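Local coordinates for protein down syndrome cell adhesion molecule, isoform AK (Drosophila melanogaster, PDB 4WVR) that probably mediates homophilic cell adhesion, its variable immunoglobulin domains letting identical isoforms recognise each other by homodimerization, at residues S9-S14 and M31-D36; I39-T44 and K65-N70. All coordinates share one frame; numbering follows the deposited sequence.

Contact 1 of 2, residues S9-S14 and M31-D36; sequences SIAPFS and MVQKGD
Ser9 meets Gln33 and Lys34 through three hydrogen bonds. Its backbone N donates to Lys34 O at 2.9 Å, its carbonyl O takes Gln33 N at 2.7 Å, and its hydroxyl oxygen OG accepts from Lys34 N at 3.0 Å. The hydroxyl gets there because OG is tucked between the backbone N and the carbonyl carbon of its own residue (chi1 71°), a turn that also rests it against Lys34 CB. Two residues on, Ala11 N donates to Met31 O over 3.1 Å, in a nearly straight bond (166°).

That carbonyl is gripped twice. Gln33, its chain bent at chi2 (-58°), folds back to set NE2 3.0 Å from Met31 O, above the carbonyl plane and on the face opposite Ala11 N. The same NE2 lies 3.5 Å from Ala11 CB, and the Ala11 methyl packs against the amide nitrogen. The other end of the amide is engaged as well: OE1 accepts from Asn25 N of the second subunit. Beyond Ala11, a water links its carbonyl O to Met31 N, 2.8 Å from the latter, and lies in the ring plane of Phe13, at its edge.

Such short antiparallel pairing, centred on Ile10 and Val32, is characteristic of the N-terminal A strand of an immunoglobulin domain running beside the end of its B strand.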
loop_
_atom_site.group_PDB
_atom_site.type_symbol
_atom_site.label_atom_id
_atom_site.label_comp_id
_atom_site.label_asym_id
_atom_site.label_seq_id
_atom_site.Cartn_x
_atom_site.Cartn_y
_atom_site.Cartn_z
ATOM N N SER A 9 -3.695 14.249 9.507
ATOM C CA SER A 9 -2.319 14.332 9.025
ATOM C C SER A 9 -1.986 13.026 8.314
ATOM O O SER A 9 -2.420 11.956 8.741
ATOM C CB SER A 9 -1.337 14.597 10.167
ATOM O OG SER A 9 -1.209 13.460 11.003
ATOM N N ILE A 10 -1.223 13.119 7.231
ATOM C CA ILE A 10 -0.996 11.971 6.359
ATOM C C ILE A 10 0.478 11.611 6.219
ATOM O O ILE A 10 1.312 12.475 5.955
ATOM C CB ILE A 10 -1.559 12.232 4.949
ATOM C CG1 ILE A 10 -2.972 12.814 5.032
ATOM C CG2 ILE A 10 -1.521 10.955 4.106
ATOM C CD1 ILE A 10 -3.497 13.317 3.707
ATOM N N ALA A 11 0.793 10.330 6.384
ATOM C CA ALA A 11 2.132 9.844 6.077
ATOM C C ALA A 11 2.384 9.959 4.579
ATOM O O ALA A 11 1.533 9.583 3.770
ATOM C CB ALA A 11 2.307 8.405 6.542
ATOM N N PRO A 12 3.551 10.493 4.200
ATOM C CA PRO A 12 3.869 10.613 2.776
ATOM C C PRO A 12 3.993 9.244 2.114
ATOM O O PRO A 12 4.306 8.260 2.787
ATOM C CB PRO A 12 5.210 11.355 2.776
ATOM C CG PRO A 12 5.792 11.098 4.122
ATOM C CD PRO A 12 4.627 11.016 5.058
ATOM N N PHE A 13 3.727 9.186 0.815
ATOM C CA PHE A 13 3.911 7.957 0.055
ATOM C C PHE A 13 4.639 8.259 -1.248
ATOM O O PHE A 13 4.798 9.419 -1.618
ATOM C CB PHE A 13 2.566 7.268 -0.220
ATOM C CG PHE A 13 1.502 8.178 -0.793
ATOM C CD1 PHE A 13 1.596 8.659 -2.090
ATOM C CD2 PHE A 13 0.388 8.518 -0.040
ATOM C CE1 PHE A 13 0.613 9.481 -2.622
ATOM C CE2 PHE A 13 -0.605 9.334 -0.567
ATOM C CZ PHE A 13 -0.488 9.819 -1.858
ATOM N N SER A 14 5.082 7.218 -1.943
ATOM C CA SER A 14 5.774 7.410 -3.210
ATOM C C SER A 14 5.645 6.196 -4.125
ATOM O O SER A 14 5.690 5.060 -3.668
ATOM C CB SER A 14 7.253 7.721 -2.963
ATOM O OG SER A 14 7.960 7.857 -4.186
ATOM N N MET A 31 -2.163 6.707 4.419
ATOM C CA MET A 31 -2.380 6.354 5.814
ATOM C C MET A 31 -2.409 7.592 6.694
ATOM O O MET A 31 -1.385 8.232 6.930
ATOM C CB MET A 31 -1.304 5.374 6.292
ATOM C CG MET A 31 -1.451 3.971 5.697
ATOM S SD MET A 31 -0.025 2.907 6.012
ATOM C CE MET A 31 1.206 3.680 4.963
ATOM N N VAL A 32 -3.604 7.928 7.162
ATOM C CA VAL A 32 -3.787 9.052 8.065
ATOM C C VAL A 32 -3.218 8.705 9.437
ATOM O O VAL A 32 -3.438 7.609 9.953
ATOM C CB VAL A 32 -5.279 9.430 8.182
ATOM C CG1 VAL A 32 -5.480 10.535 9.209
ATOM C CG2 VAL A 32 -5.827 9.842 6.823
ATOM N N GLN A 33 -2.465 9.632 10.019
ATOM C CA GLN A 33 -1.900 9.425 11.345
ATOM C C GLN A 33 -2.777 10.102 12.397
ATOM O O GLN A 33 -3.664 9.477 12.979
ATOM C CB GLN A 33 -0.468 9.956 11.404
ATOM C CG GLN A 33 0.429 9.390 10.315
ATOM C CD GLN A 33 0.509 7.874 10.360
ATOM O OE1 GLN A 33 0.719 7.285 11.422
ATOM N NE2 GLN A 33 0.335 7.235 9.207
ATOM N N LYS A 34 -2.532 11.385 12.631
ATOM C CA LYS A 34 -3.373 12.167 13.529
ATOM C C LYS A 34 -4.687 12.509 12.843
ATOM O O LYS A 34 -4.739 12.621 11.618
ATOM C CB LYS A 34 -2.655 13.447 13.962
ATOM C CG LYS A 34 -1.300 13.215 14.601
ATOM C CD LYS A 34 -1.434 12.463 15.913
ATOM C CE LYS A 34 -0.085 12.295 16.596
ATOM N NZ LYS A 34 -0.237 11.669 17.940
ATOM N N GLY A 35 -5.746 12.672 13.631
ATOM C CA GLY A 35 -7.029 13.109 13.106
ATOM C C GLY A 35 -8.212 12.384 13.718
ATOM O O GLY A 35 -8.169 11.170 13.915
ATOM N N ASP A 36 -9.272 13.128 14.021
ATOM C CA ASP A 36 -10.484 12.531 14.575
ATOM C C ASP A 36 -11.337 11.890 13.491
ATOM O O ASP A 36 -11.504 12.448 12.408
ATOM C CB ASP A 36 -11.323 13.569 15.328
ATOM C CG ASP A 36 -10.676 14.021 16.621
ATOM O OD1 ASP A 36 -10.633 13.219 17.578
ATOM O OD2 ASP A 36 -10.245 15.190 16.693
HETATM O O HOH W 1 0.500 7.265 3.710
#

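Contact 2 of 2, residues I39-T44 and K65-N70; sequences ITIKWT and KTSVLN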
loop_
_atom_site.group_PDB
_atom_site.type_symbol
_atom_site.label_atom_id
_atom_site.label_comp_id
_atom_site.label_asym_id
_atom_site.label_seq_id
_atom_site.Cartn_x
_atom_site.Cartn_y
_atom_site.Cartn_z
ATOM N N ILE A 39 -13.243 10.241 8.896
ATOM C CA ILE A 39 -12.397 10.967 7.959
ATOM C C ILE A 39 -12.722 10.548 6.535
ATOM O O ILE A 39 -12.769 9.356 6.228
ATOM C CB ILE A 39 -10.900 10.717 8.237
ATOM C CG1 ILE A 39 -10.537 11.156 9.655
ATOM C CG2 ILE A 39 -10.035 11.448 7.221
ATOM C CD1 ILE A 39 -9.147 10.747 10.084
ATOM N N THR A 40 -12.960 11.527 5.669
ATOM C CA THR A 40 -13.185 11.251 4.259
ATOM C C THR A 40 -11.853 11.262 3.521
ATOM O O THR A 40 -11.069 12.199 3.659
ATOM C CB THR A 40 -14.145 12.273 3.619
ATOM O OG1 THR A 40 -15.440 12.150 4.216
ATOM C CG2 THR A 40 -14.269 12.028 2.122
ATOM N N ILE A 41 -11.592 10.212 2.752
ATOM C CA ILE A 41 -10.334 10.112 2.025
ATOM C C ILE A 41 -10.589 9.928 0.539
ATOM O O ILE A 41 -11.188 8.938 0.119
ATOM C CB ILE A 41 -9.468 8.950 2.548
ATOM C CG1 ILE A 41 -9.280 9.065 4.062
ATOM C CG2 ILE A 41 -8.127 8.949 1.853
ATOM C CD1 ILE A 41 -8.487 7.929 4.670
ATOM N N LYS A 42 -10.135 10.888 -0.258
ATOM C CA LYS A 42 -10.382 10.854 -1.693
ATOM C C LYS A 42 -9.113 11.132 -2.484
ATOM O O LYS A 42 -8.122 11.619 -1.940
ATOM C CB LYS A 42 -11.465 11.862 -2.070
ATOM C CG LYS A 42 -11.165 13.270 -1.616
ATOM C CD LYS A 42 -12.335 14.192 -1.910
ATOM C CE LYS A 42 -12.030 15.614 -1.482
ATOM N NZ LYS A 42 -13.178 16.515 -1.767
ATOM N N TRP A 43 -9.154 10.821 -3.775
ATOM C CA TRP A 43 -7.975 10.910 -4.620
ATOM C C TRP A 43 -8.199 11.793 -5.843
ATOM O O TRP A 43 -9.311 11.888 -6.364
ATOM C CB TRP A 43 -7.547 9.514 -5.078
ATOM C CG TRP A 43 -7.088 8.606 -3.976
ATOM C CD1 TRP A 43 -7.873 7.850 -3.152
ATOM C CD2 TRP A 43 -5.734 8.340 -3.593
ATOM N NE1 TRP A 43 -7.092 7.137 -2.276
ATOM C CE2 TRP A 43 -5.774 7.419 -2.527
ATOM C CE3 TRP A 43 -4.491 8.797 -4.043
ATOM C CZ2 TRP A 43 -4.619 6.945 -1.905
ATOM C CZ3 TRP A 43 -3.341 8.321 -3.425
ATOM C CH2 TRP A 43 -3.416 7.407 -2.367
ATOM N N THR A 44 -7.130 12.436 -6.299
ATOM C CA THR A 44 -7.147 13.119 -7.587
ATOM C C THR A 44 -5.923 12.729 -8.410
ATOM O O THR A 44 -4.870 12.396 -7.863
ATOM C CB THR A 44 -7.192 14.659 -7.434
ATOM O OG1 THR A 44 -6.042 15.111 -6.708
ATOM C CG2 THR A 44 -8.451 15.091 -6.704
ATOM N N LYS A 65 -8.952 5.022 8.638
ATOM C CA LYS A 65 -7.833 5.946 8.472
ATOM C C LYS A 65 -6.861 5.566 7.355
ATOM O O LYS A 65 -5.744 6.088 7.296
ATOM C CB LYS A 65 -7.055 6.072 9.783
ATOM C CG LYS A 65 -7.795 6.829 10.874
ATOM C CD LYS A 65 -6.846 7.242 11.984
ATOM C CE LYS A 65 -7.524 8.174 12.970
ATOM N NZ LYS A 65 -6.550 8.765 13.929
ATOM N N THR A 66 -7.275 4.670 6.467
ATOM C CA THR A 66 -6.385 4.240 5.393
ATOM C C THR A 66 -7.130 3.998 4.087
ATOM O O THR A 66 -8.156 3.312 4.060
ATOM C CB THR A 66 -5.624 2.959 5.782
ATOM O OG1 THR A 66 -4.796 3.228 6.922
ATOM C CG2 THR A 66 -4.748 2.481 4.630
ATOM N N SER A 67 -6.614 4.577 3.006
ATOM C CA SER A 67 -7.138 4.308 1.676
ATOM C C SER A 67 -6.019 3.801 0.777
ATOM O O SER A 67 -4.913 4.342 0.789
ATOM C CB SER A 67 -7.777 5.561 1.076
ATOM O OG SER A 67 -8.207 5.327 -0.256
ATOM N N VAL A 68 -6.314 2.763 -0.000
ATOM C CA VAL A 68 -5.317 2.135 -0.866
ATOM C C VAL A 68 -5.595 2.380 -2.345
ATOM O O VAL A 68 -6.705 2.150 -2.825
ATOM C CB VAL A 68 -5.261 0.618 -0.644
ATOM C CG1 VAL A 68 -4.069 0.026 -1.384
ATOM C CG2 VAL A 68 -5.190 0.304 0.839
ATOM N N LEU A 69 -4.579 2.832 -3.069
ATOM C CA LEU A 69 -4.703 3.024 -4.507
ATOM C C LEU A 69 -3.829 2.001 -5.221
ATOM O O LEU A 69 -2.676 1.796 -4.848
ATOM C CB LEU A 69 -4.317 4.455 -4.901
ATOM C CG LEU A 69 -4.496 4.872 -6.367
ATOM C CD1 LEU A 69 -4.878 6.336 -6.460
ATOM C CD2 LEU A 69 -3.224 4.606 -7.172
ATOM N N ASN A 70 -4.389 1.346 -6.234
ATOM C CA ASN A 70 -3.639 0.377 -7.027
ATOM C C ASN A 70 -3.876 0.568 -8.516
ATOM O O ASN A 70 -5.008 0.761 -8.958
ATOM C CB ASN A 70 -4.007 -1.060 -6.627
ATOM C CG ASN A 70 -3.192 -2.103 -7.377
ATOM O OD1 ASN A 70 -3.713 -2.830 -8.226
ATOM N ND2 ASN A 70 -1.900 -2.173 -7.074
HETATM O O HOH W 2 -10.781 5.879 -0.073
#
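Strands 40-44 and 66-70 run in nearly the same direction, 21° apart with axes 7.8 Å from each other at their closest, and Ile41 and Trp43 turn their side chains toward Ser67 and Leu69. At that spacing the two backbones do not pair; side chains fill the space between two sheets.

Trp43 makes the largest single contribution. With CG beside the backbone N (chi1 -65°), it reaches across to strand 66-70, where its NE1 donates to Ser67 OG at 2.9 Å in an almost linear bond (176°), the oxygen lying in the ring plane. Leu69 supplies the cover on one face: its CD1 sits 3.8 Å from the centroid of the Trp43 six-membered ring, a CH-pi contact, while Leu69 CB approaches the far rim at CZ2 and CH2. Ser67 OG also touches a water, at 2.6 Å, and that water donates to Ile41 O. Next to it packing is tight, Ile41 CG2 standing 3.5 Å from Ser67 CB, and farther along Ile41 CD1 rests on the backbone where Lys65 joins Thr66.

With Trp43 cut back to an alanine, Ser67 OG would probably lose its indole donor and a gap would open beside Leu69 CD1.

Trp43 also packs on Cys30 and Cys84, joined in a disulfide, and its ring meets that of Phe13. A buried tryptophan on the C strand, packed on the intersheet disulfide, is the hallmark core of the immunoglobulin beta sandwich.

From the N terminus, the chain passes through 9-14, makes strand 26-31 and returns along 31-36, so contact 1 closes a loop of 16 residues before contact 2 begins. Contact 2 then closes the longer loop from 39-44 to 65-70, through strands 48-50 and 57-63. The two follow in series, neither nesting nor crossing, yet they touch: Lys65 O lies 2.8 Å from Val32 N, Lys65 NZ reaches Gln33 O and Gly35 O, and Phe13 meets Trp43 ring to ring. Contact 1 ties the N-terminal segment to the margin of the sandwich, contact 2 joins its two sheets internally, and both also reach the second subunit.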